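PDB 2W40: glycerol kinase, putative from Plasmodium falciparum, which probably catalyses the ATP-dependent phosphorylation of glycerol to sn-glycerol 3-phosphate. Local coordinates for residues I89-I94 with T161-N166. Residues are numbered along the deposited sequence; the frame is centred on the assembly and turned at random.
With EDO (1,2-ethanediol), chain B.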
ATOM      1  N   ILE C  89      15.272 -21.171  19.757  1.00  6.66           N
ATOM      2  CA  ILE C  89      15.665 -20.553  21.077  1.00  7.24           C
ATOM      3  C   ILE C  89      16.950 -21.316  21.500  1.00  5.98           C
ATOM      4  O   ILE C  89      17.071 -22.528  21.368  1.00  6.66           O
ATOM      5  CB  ILE C  89      14.584 -20.665  22.165  1.00  8.43           C
ATOM      6  CG1 ILE C  89      13.241 -20.076  21.706  1.00  9.64           C
ATOM      7  CG2 ILE C  89      15.000 -19.967  23.501  1.00  8.35           C
ATOM      8  CD1 ILE C  89      12.145 -20.880  22.415  1.00 11.91           C
ATOM      9  N   ILE C  90      17.881 -20.546  22.045  1.00  5.75           N
ATOM     10  CA  ILE C  90      19.100 -21.094  22.675  1.00  7.46           C
ATOM     11  C   ILE C  90      18.988 -20.650  24.169  1.00  6.79           C
ATOM     12  O   ILE C  90      18.790 -19.440  24.509  1.00  7.80           O
ATOM     13  CB  ILE C  90      20.428 -20.629  22.029  1.00  7.95           C
ATOM     14  CG1 ILE C  90      20.392 -20.944  20.523  1.00 10.36           C
ATOM     15  CG2 ILE C  90      21.672 -21.263  22.699  1.00  7.93           C
ATOM     16  CD1 ILE C  90      21.637 -20.531  19.708  1.00 10.25           C
ATOM     17  N   TRP C  91      19.066 -21.646  25.044  1.00  6.82           N
ATOM     18  CA  TRP C  91      18.919 -21.374  26.462  1.00  7.77           C
ATOM     19  C   TRP C  91      19.991 -22.071  27.307  1.00  8.30           C
ATOM     20  O   TRP C  91      20.699 -22.917  26.846  1.00  9.07           O
ATOM     21  CB  TRP C  91      17.549 -21.772  27.011  1.00  8.38           C
ATOM     22  CG  TRP C  91      17.109 -23.212  26.915  1.00  7.47           C
ATOM     23  CD1 TRP C  91      17.190 -24.165  27.889  1.00  8.51           C
ATOM     24  CD2 TRP C  91      16.391 -23.857  25.807  1.00  6.79           C
ATOM     25  NE1 TRP C  91      16.657 -25.341  27.474  1.00  8.71           N
ATOM     26  CE2 TRP C  91      16.124 -25.198  26.212  1.00  8.00           C
ATOM     27  CE3 TRP C  91      16.011 -23.451  24.533  1.00  5.88           C
ATOM     28  CZ2 TRP C  91      15.414 -26.090  25.393  1.00  7.08           C
ATOM     29  CZ3 TRP C  91      15.295 -24.349  23.712  1.00  9.24           C
ATOM     30  CH2 TRP C  91      15.001 -25.643  24.141  1.00  7.18           C
ATOM     31  N   ASP C  92      20.115 -21.621  28.557  1.00  9.57           N
ATOM     32  CA  ASP C  92      21.012 -22.203  29.528  1.00  9.71           C
ATOM     33  C   ASP C  92      20.423 -23.556  30.015  1.00 10.60           C
ATOM     34  O   ASP C  92      19.287 -23.590  30.499  1.00 12.04           O
ATOM     35  CB  ASP C  92      21.195 -21.293  30.751  1.00 10.69           C
ATOM     36  CG  ASP C  92      22.087 -21.933  31.794  1.00 13.01           C
ATOM     37  OD1 ASP C  92      23.220 -22.266  31.480  1.00 17.72           O
ATOM     38  OD2 ASP C  92      21.657 -22.003  32.941  1.00 18.89           O
ATOM     39  N   ARG C  93      21.184 -24.636  29.931  1.00 10.99           N
ATOM     40  CA  ARG C  93      20.723 -25.955  30.334  0.50 10.95           C
ATOM     41  C   ARG C  93      20.296 -26.065  31.798  1.00 11.83           C
ATOM     42  O   ARG C  93      19.250 -26.609  32.154  1.00 13.80           O
ATOM     43  CB  ARG C  93      21.849 -26.929  30.044  0.50 12.23           C
ATOM     44  CG  ARG C  93      21.579 -28.377  30.422  0.50 10.81           C
ATOM     45  CD  ARG C  93      22.541 -29.330  29.748  0.50 12.69           C
ATOM     46  NE  ARG C  93      23.941 -28.931  29.868  0.50 11.90           N
ATOM     47  CZ  ARG C  93      24.640 -28.993  30.982  0.50 13.99           C
ATOM     48  NH1 ARG C  93      24.080 -29.423  32.119  0.50 16.50           N
ATOM     49  NH2 ARG C  93      25.879 -28.600  30.977  0.50 13.89           N
ATOM     50  N   ILE C  94      21.138 -25.542  32.665  1.00 13.11           N
ATOM     51  CA  ILE C  94      20.948 -25.762  34.112  1.00 13.35           C
ATOM     52  C   ILE C  94      19.820 -24.916  34.665  1.00 13.49           C
ATOM     53  O   ILE C  94      18.976 -25.448  35.409  1.00 15.41           O
ATOM     54  CB  ILE C  94      22.210 -25.529  34.898  1.00 16.30           C
ATOM     55  CG1 ILE C  94      23.238 -26.578  34.561  1.00 17.45           C
ATOM     56  CG2 ILE C  94      21.860 -25.545  36.442  1.00 16.39           C
ATOM     57  CD1 ILE C  94      22.853 -28.001  34.850  1.00 25.80           C
ATOM     58  N   THR C 161      27.015 -25.944  27.800  1.00 11.37           N
ATOM     59  CA  THR C 161      26.051 -25.491  28.825  1.00 10.56           C
ATOM     60  C   THR C 161      24.785 -24.803  28.252  1.00 10.77           C
ATOM     61  O   THR C 161      23.897 -24.321  29.013  1.00 12.93           O
ATOM     62  CB  THR C 161      26.750 -24.538  29.848  1.00 12.40           C
ATOM     63  OG1 THR C 161      27.220 -23.338  29.223  1.00 13.40           O
ATOM     64  CG2 THR C 161      27.975 -25.295  30.498  1.00 12.17           C
ATOM     65  N   ALA C 162      24.700 -24.761  26.932  1.00  9.38           N
ATOM     66  CA  ALA C 162      23.511 -24.278  26.231  1.00  8.87           C
ATOM     67  C   ALA C 162      22.721 -25.484  25.665  1.00  8.92           C
ATOM     68  O   ALA C 162      23.277 -26.549  25.429  1.00 10.14           O
ATOM     69  CB  ALA C 162      23.868 -23.309  25.075  1.00 10.05           C
ATOM     70  N   VAL C 163      21.426 -25.247  25.407  1.00  7.97           N
ATOM     71  CA  VAL C 163      20.558 -26.135  24.617  1.00  8.50           C
ATOM     72  C   VAL C 163      20.102 -25.273  23.429  1.00  6.86           C
ATOM     73  O   VAL C 163      19.644 -24.080  23.631  1.00  8.11           O
ATOM     74  CB  VAL C 163      19.364 -26.626  25.464  1.00  7.12           C
ATOM     75  CG1 VAL C 163      18.450 -27.517  24.611  1.00  8.89           C
ATOM     76  CG2 VAL C 163      19.786 -27.395  26.661  1.00  8.03           C
ATOM     77  N   ILE C 164      20.159 -25.865  22.206  1.00  8.02           N
ATOM     78  CA  ILE C 164      19.591 -25.217  21.018  1.00  8.06           C
ATOM     79  C   ILE C 164      18.310 -26.025  20.723  1.00  8.78           C
ATOM     80  O   ILE C 164      18.362 -27.221  20.485  1.00  8.10           O
ATOM     81  CB  ILE C 164      20.512 -25.332  19.776  1.00  9.08           C
ATOM     82  CG1 ILE C 164      21.908 -24.739  20.137  1.00  8.06           C
ATOM     83  CG2 ILE C 164      19.904 -24.668  18.556  1.00  9.69           C
ATOM     84  CD1 ILE C 164      22.869 -24.800  18.963  1.00 10.97           C
ATOM     85  N   GLY C 165      17.197 -25.339  20.700  1.00  8.62           N
ATOM     86  CA  GLY C 165      15.930 -26.022  20.466  1.00  7.17           C
ATOM     87  C   GLY C 165      14.886 -25.283  19.672  1.00  6.71           C
ATOM     88  O   GLY C 165      14.757 -24.056  19.753  1.00  7.64           O
ATOM     89  N   ASN C 166      14.118 -26.064  18.918  1.00  4.99           N
ATOM     90  CA  ASN C 166      12.912 -25.546  18.388  1.00  6.28           C
ATOM     91  C   ASN C 166      11.805 -25.413  19.470  1.00  5.72           C
ATOM     92  O   ASN C 166      12.004 -25.786  20.585  1.00  5.46           O
ATOM     93  CB  ASN C 166      12.448 -26.346  17.213  1.00  5.86           C
ATOM     94  CG  ASN C 166      13.394 -26.317  15.958  1.00  6.75           C
ATOM     95  OD1 ASN C 166      13.658 -27.404  15.391  1.00 10.97           O
ATOM     96  ND2 ASN C 166      13.894 -25.140  15.522  1.00  8.32           N
TER
HETATM   97  C1  EDO B1512      17.333 -26.887  16.390  1.00 23.94           C
HETATM   98  O1  EDO B1512      16.998 -25.735  17.152  1.00 28.46           O
HETATM   99  C2  EDO B1512      18.253 -27.852  17.097  1.00 19.97           C
HETATM  100  O2  EDO B1512      17.568 -28.527  18.170  1.00 12.32           O
HETATM  101  O   HOH W   1      23.566 -28.898  26.740  1.00 16.12           O
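Ile89 and Trp91 pair with Gly165 and Val163 in a two-stranded antiparallel sheet of the FGGY N-terminal region, separate from its larger mixed sheet. The strand axes come within 4.5 Å and run at 157° to each other. Each of the two pairs is closed by a reciprocal couple of backbone bonds; the shortest, Val163 N to Trp91 O, measures 2.8 Å. Where the first strand has ended, Arg93 N still reaches Thr161 O at 2.9 Å, an almost straight bond although the donor sits 33° out of the carbonyl plane.

Ile90 and Ile164 run alongside each other out of the same face, Ile90 CG1 against Ile164 CG1 at 4.1 Å. Ile90 CG2 rests on Ala162 CB. Helices 140-149 and 151-158 cover this face. On the other face the Trp91 indole swings over the neighbouring strand, its CG held between backbone N and carbonyl carbon (chi1 60°). Val163 sits on the flat of the ring: its CB lies 3.8 Å from the five-membered ring's centroid in a CH-pi contact, and CG1 presses on CZ2. The benzo end of the indole, CZ3 and CH2, reaches Gly165, with Trp91 CZ3 3.7 Å from Gly165 N; the glycine's lack of a side chain makes room for it. Phe173 and Trp170 of helix 167-176 meet the indole edge-to-face.

In one of its two conformers Arg93 crosses Thr161, its NH2 bonded to Gly160 O, and its NE gives a weak bond to a water in the guanidinium plane. That water donates to Ala162 O, 2.7 Å from the water oxygen.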